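Local coordinates for mitochondrial enolase superfamily member 1 (Homo sapiens, PDB 4A35), which catalyses the magnesium-dependent dehydration of L-fuconate to 2-keto-3-deoxy-L-fuconate, a step in the breakdown of L-fucose, at residues P144-L147 against V148-D152; E131-P134 against V135-L139; I237-D240 against M241-P244. All blocks are in the same frame, centred on the assembly; numbering follows the deposited sequence.

Contact 1 of 3, residues P144-L147 against V148-D152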
# COMPACT_ATOMS: atom_id res chain seq x y z
N PRO A 144 -5.59 -15.69 27.23
CA PRO A 144 -4.77 -15.81 26.00
C PRO A 144 -5.51 -16.42 24.79
O PRO A 144 -5.31 -15.96 23.69
CB PRO A 144 -3.60 -16.69 26.45
CG PRO A 144 -3.43 -16.31 27.93
CD PRO A 144 -4.86 -16.21 28.42
N ARG A 145 -6.39 -17.44 24.98
CA ARG A 145 -7.10 -18.02 23.84
C ARG A 145 -8.06 -16.98 23.19
O ARG A 145 -8.22 -16.93 21.95
CB ARG A 145 -7.84 -19.27 24.28
CG ARG A 145 -6.83 -20.35 24.67
CD ARG A 145 -7.41 -21.75 24.81
NE ARG A 145 -6.35 -22.76 24.94
CZ ARG A 145 -5.73 -23.36 23.92
NH1 ARG A 145 -6.06 -23.05 22.66
NH2 ARG A 145 -4.78 -24.25 24.15
N MET A 146 -8.65 -16.13 24.05
CA MET A 146 -9.56 -15.07 23.61
C MET A 146 -8.78 -14.04 22.81
O MET A 146 -9.23 -13.63 21.74
CB MET A 146 -10.29 -14.41 24.81
CG MET A 146 -11.12 -13.16 24.44
SD MET A 146 -12.47 -13.63 23.34
CE MET A 146 -13.07 -12.07 22.85
N LEU A 147 -7.63 -13.61 23.33
CA LEU A 147 -6.80 -12.63 22.63
C LEU A 147 -6.37 -13.17 21.22
O LEU A 147 -6.55 -12.48 20.22
CB LEU A 147 -5.57 -12.26 23.49
CG LEU A 147 -4.84 -11.00 22.98
CD1 LEU A 147 -4.33 -10.16 24.10
CD2 LEU A 147 -3.72 -11.34 21.99
N VAL A 148 -5.85 -14.43 21.15
CA VAL A 148 -5.42 -14.97 19.84
C VAL A 148 -6.63 -15.11 18.88
O VAL A 148 -6.47 -14.92 17.67
CB VAL A 148 -4.56 -16.26 19.91
CG1 VAL A 148 -3.27 -16.02 20.68
CG2 VAL A 148 -5.35 -17.43 20.48
N SER A 149 -7.88 -15.31 19.42
CA SER A 149 -9.09 -15.36 18.59
C SER A 149 -9.39 -14.00 17.93
O SER A 149 -10.23 -13.97 17.00
CB SER A 149 -10.32 -15.82 19.39
OG SER A 149 -10.97 -14.77 20.09
N CYS A 150 -8.76 -12.87 18.41
CA CYS A 150 -8.99 -11.54 17.80
C CYS A 150 -8.04 -11.30 16.64
O CYS A 150 -8.18 -10.28 15.95
CB CYS A 150 -8.83 -10.42 18.82
SG CYS A 150 -9.93 -10.53 20.24
N ILE A 151 -7.02 -12.17 16.48
CA ILE A 151 -5.95 -11.93 15.52
C ILE A 151 -6.01 -12.80 14.27
O ILE A 151 -6.15 -14.02 14.35
CB ILE A 151 -4.56 -12.14 16.24
CG1 ILE A 151 -4.36 -11.17 17.44
CG2 ILE A 151 -3.42 -12.05 15.23
CD1 ILE A 151 -3.28 -11.70 18.41
N ASP A 152 -5.84 -12.14 13.11
CA ASP A 152 -5.68 -12.83 11.84
C ASP A 152 -4.20 -13.18 11.63
O ASP A 152 -3.39 -12.29 11.48
CB ASP A 152 -6.24 -11.95 10.66
CG ASP A 152 -6.47 -12.72 9.36
OD1 ASP A 152 -5.96 -13.89 9.24
OD2 ASP A 152 -7.17 -12.20 8.50
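Val148 N bonds to Pro144 O (3.0 Å, N-H...O 171°) and Ser149 N to Arg145 O (3.0 Å), both i-to-i+4 bonds, and Cys150 N donates to Leu147 O at 2.9 Å. A type I beta turn runs from Val148 to Ile151. The side chain of Ser149 joins in: its OG, placed between its own backbone N and carbonyl carbon (chi1 85°), swings back along the helix and donates to Met146 O at 2.7 Å. Met146 bends its chain at chi2, which leaves SD 3.8 Å from the same OG. Round the helix from this polar pair, Leu147 CD2 meets Ile151 CD1 at 3.6 Å, the two branched chains crossing at a slant. Both residues also pack on Leu340 of helix 335-348, while Arg90, from helix 89-97, bonds to Ile151 O, so that two other helices, 335-348 and 89-97, bind the turn. Val148, for its part, packs on Ala165 and Leu169 of helix 162-171. The Ser149 hydroxyl thus folds back on a carbonyl three residues earlier. Ser149 is a phosphorylation site, unmodified in this crystal; because OG serves here as the donor, a phosphate on it would probably cost this bond to Met146 O.

Contact 2 of 3, residues E131-P134 against V135-L139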
# COMPACT_ATOMS: atom_id res chain seq x y z
N GLU A 131 -17.13 -2.78 28.76
CA GLU A 131 -16.47 -3.61 29.79
C GLU A 131 -15.97 -2.77 31.00
O GLU A 131 -15.58 -3.35 32.02
CB GLU A 131 -15.30 -4.42 29.18
CG GLU A 131 -15.70 -5.39 28.08
CD GLU A 131 -16.39 -6.70 28.43
OE1 GLU A 131 -16.94 -6.80 29.55
OE2 GLU A 131 -16.35 -7.64 27.60
N GLY A 132 -16.02 -1.43 30.89
CA GLY A 132 -15.64 -0.50 31.95
C GLY A 132 -14.17 -0.52 32.25
O GLY A 132 -13.76 -0.36 33.41
N LYS A 133 -13.35 -0.73 31.20
CA LYS A 133 -11.90 -0.84 31.31
C LYS A 133 -11.19 -0.04 30.21
O LYS A 133 -11.69 0.03 29.09
CB LYS A 133 -11.48 -2.33 31.16
CG LYS A 133 -11.77 -3.18 32.37
CD LYS A 133 -11.43 -4.64 32.09
CE LYS A 133 -11.85 -5.47 33.30
NZ LYS A 133 -11.51 -6.91 33.12
N PRO A 134 -10.03 0.58 30.52
CA PRO A 134 -9.21 1.14 29.42
C PRO A 134 -8.76 -0.05 28.53
O PRO A 134 -8.69 -1.20 29.02
CB PRO A 134 -8.00 1.76 30.14
CG PRO A 134 -7.98 1.14 31.49
CD PRO A 134 -9.32 0.61 31.82
N VAL A 135 -8.51 0.20 27.24
CA VAL A 135 -8.11 -0.88 26.33
C VAL A 135 -6.87 -1.65 26.88
O VAL A 135 -6.84 -2.88 26.78
CB VAL A 135 -7.90 -0.35 24.87
CG1 VAL A 135 -7.01 -1.28 24.04
CG2 VAL A 135 -9.26 -0.14 24.19
N TRP A 136 -5.85 -0.95 27.41
CA TRP A 136 -4.67 -1.69 27.91
C TRP A 136 -5.08 -2.78 28.96
O TRP A 136 -4.60 -3.91 28.90
CB TRP A 136 -3.59 -0.75 28.49
CG TRP A 136 -3.92 -0.08 29.80
CD1 TRP A 136 -4.42 1.18 29.97
CD2 TRP A 136 -3.73 -0.62 31.13
NE1 TRP A 136 -4.61 1.45 31.31
CE2 TRP A 136 -4.16 0.38 32.05
CE3 TRP A 136 -3.26 -1.85 31.63
CZ2 TRP A 136 -4.13 0.19 33.44
CZ3 TRP A 136 -3.23 -2.04 33.02
CH2 TRP A 136 -3.69 -1.04 33.90
N LYS A 137 -6.07 -2.46 29.82
CA LYS A 137 -6.50 -3.33 30.90
C LYS A 137 -7.38 -4.43 30.37
O LYS A 137 -7.26 -5.57 30.80
CB LYS A 137 -7.19 -2.53 32.02
CG LYS A 137 -7.61 -3.36 33.25
CD LYS A 137 -6.44 -4.12 33.90
CE LYS A 137 -6.81 -4.65 35.29
NZ LYS A 137 -5.90 -5.77 35.69
N LEU A 138 -8.21 -4.11 29.35
CA LEU A 138 -9.03 -5.11 28.67
C LEU A 138 -8.12 -6.19 28.10
O LEU A 138 -8.40 -7.39 28.24
CB LEU A 138 -9.86 -4.44 27.54
CG LEU A 138 -10.68 -5.38 26.63
CD1 LEU A 138 -11.88 -5.93 27.43
CD2 LEU A 138 -11.15 -4.63 25.33
N LEU A 139 -7.01 -5.75 27.44
CA LEU A 139 -6.05 -6.67 26.84
C LEU A 139 -5.32 -7.49 27.91
O LEU A 139 -5.24 -8.73 27.78
CB LEU A 139 -5.04 -5.89 25.99
CG LEU A 139 -5.64 -5.29 24.70
CD1 LEU A 139 -4.63 -4.36 24.03
CD2 LEU A 139 -6.12 -6.42 23.75
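Pro134 lies beside the indole of Trp136, pointing the same way and approaching the ring obliquely: its CG is 3.4 Å from NE1 and its CB 3.6 Å from CD1. One face of the indole carries Lys137 CB, 3.9 Å above the plane and displaced toward the rim. NE1 itself is engaged by Pro410 O, and the ring of His368, inclined by about 35°, also meets the indole, which ties the start of helix 135-141 to helix 362-377. The proline ring reaches further, to Lys137, with CG 3.8 Å from Lys137 CB. Pro134 O then accepts Leu138 N at 3.0 Å (N-H...O 161°), the donor nearly in line with the carbonyl bond; a second, weak bond comes from Lys137 N. Lys133 runs extended and crosses Lys137 at a slant. Their NZ atoms stay 6.3 Å apart; both form salt bridges with Asp141, Lys137 also pairs with Glu180, and the two carboxylates probably offset the like charges. Beyond them, Glu131 CG touches Leu138 CD1 at 3.9 Å, the two chains roughly perpendicular, while the Glu131 carboxylate bonds to Trp127. Gly132, with a phi of 68°, closes helix 110-131 in a Schellman motif, and Pro134 follows as the N-cap of the next helix: a short helix-to-helix link within the N-terminal domain of the mandelate racemase/muconate lactonizing enzyme family.

Contact 3 of 3, residues I237-D240 against M241-P244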
# COMPACT_ATOMS: atom_id res chain seq x y z
N ILE A 237 23.62 21.76 18.29
CA ILE A 237 22.89 22.52 19.31
C ILE A 237 22.24 21.57 20.32
O ILE A 237 22.39 21.77 21.53
CB ILE A 237 21.85 23.49 18.67
CG1 ILE A 237 22.58 24.69 18.00
CG2 ILE A 237 20.80 23.97 19.70
CD1 ILE A 237 21.81 25.37 16.95
N ILE A 238 21.54 20.52 19.85
CA ILE A 238 20.85 19.63 20.78
C ILE A 238 21.88 18.88 21.65
O ILE A 238 21.74 18.86 22.87
CB ILE A 238 19.88 18.67 20.05
CG1 ILE A 238 18.76 19.50 19.34
CG2 ILE A 238 19.28 17.65 21.03
CD1 ILE A 238 17.91 18.59 18.31
N ARG A 239 22.88 18.26 21.02
CA ARG A 239 23.89 17.48 21.74
C ARG A 239 24.65 18.35 22.78
O ARG A 239 24.88 17.85 23.88
CB ARG A 239 24.83 16.75 20.73
CG ARG A 239 25.83 15.77 21.35
CD ARG A 239 25.22 14.81 22.36
NE ARG A 239 24.84 13.54 21.76
CZ ARG A 239 24.17 12.60 22.41
NH1 ARG A 239 23.74 12.82 23.65
NH2 ARG A 239 23.90 11.44 21.81
N ASP A 240 24.90 19.65 22.49
CA ASP A 240 25.53 20.58 23.44
C ASP A 240 24.59 20.95 24.60
O ASP A 240 25.08 21.21 25.70
CB ASP A 240 25.98 21.87 22.74
CG ASP A 240 27.17 21.74 21.79
OD1 ASP A 240 27.88 20.67 21.84
OD2 ASP A 240 27.38 22.66 20.98
N MET A 241 23.25 21.04 24.34
CA MET A 241 22.26 21.38 25.37
C MET A 241 22.02 20.19 26.29
O MET A 241 21.93 20.36 27.50
CB MET A 241 20.89 21.81 24.78
CG MET A 241 20.83 23.16 24.05
SD MET A 241 21.07 24.65 25.04
CE MET A 241 19.61 24.59 26.10
N ILE A 242 21.87 18.98 25.71
CA ILE A 242 21.50 17.77 26.45
C ILE A 242 22.70 17.01 27.05
O ILE A 242 22.51 16.23 27.98
CB ILE A 242 20.56 16.83 25.62
CG1 ILE A 242 21.33 16.00 24.54
CG2 ILE A 242 19.38 17.63 25.02
CD1 ILE A 242 20.48 14.84 23.89
N GLY A 243 23.91 17.22 26.54
CA GLY A 243 25.09 16.52 27.05
C GLY A 243 25.27 15.11 26.47
O GLY A 243 24.36 14.58 25.82
N PRO A 244 26.42 14.45 26.76
CA PRO A 244 26.68 13.11 26.18
C PRO A 244 25.91 11.93 26.82
O PRO A 244 25.76 10.91 26.16
CB PRO A 244 28.19 12.92 26.43
CG PRO A 244 28.46 13.72 27.70
CD PRO A 244 27.59 14.95 27.52
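Arg239 NH1 is held by two carbonyls, Gly243 O at 2.9 Å and, outside the segments, Lys246 O. The bond to Gly243 O lies near the guanidinium plane, at its edge (N-H...O 145°), and NH2 adds a third carbonyl, Phe271 O. CG stands anti to the backbone N (chi1 -173°), and bends at chi2 and chi3 curl the chain onward past the helix end, leaving CD 3.6 Å from Gly243 O. The backbone of the same pair also meets: Gly243 N donates to Arg239 O at 2.9 Å. With phi at 82°, Gly243 leaves the helix in a conformation where a beta carbon would collide with the carbonyl oxygen of Ile242. One residue earlier, Ile238 O accepts Ile242 N at 2.8 Å and a weak bond from Met241 N. Ile238 CG2 packs on Ile242 CG2 (4.0 Å), and both isoleucines face strand 219-223. A leucine in place of this arginine would probably leave the carbonyls of Gly243 and Lys246 without NH1 and that of Phe271 without NH2, and set the exit loop freer to move. A positive group beside the carboxyl end of helix 228-242 is also likely to offset the partial negative charge gathered there.

Contacts 2, 1 and 3 come in that order along the chain. The first two are neighbours, with centres 15 Å apart: helices 135-141 and 144-148 follow one another, and Leu147 CD1 packs 4.1 Å from Leu139 O where they meet. Contact 3 lies on the opposite side of the chain's centre from contact 1, their centres about 45 Å apart and those of contacts 2 and 3 about 40 Å apart. It belongs to the beta-alpha-beta unit of strand 219-223, helix 228-242 and strand 247-251 in the enolase barrel. That unit also carries Lys223, probably the proton donor/acceptor, and the magnesium ligand Asp251, whereas contacts 1 and 2 lie away from the catalytic residues, among successive helices.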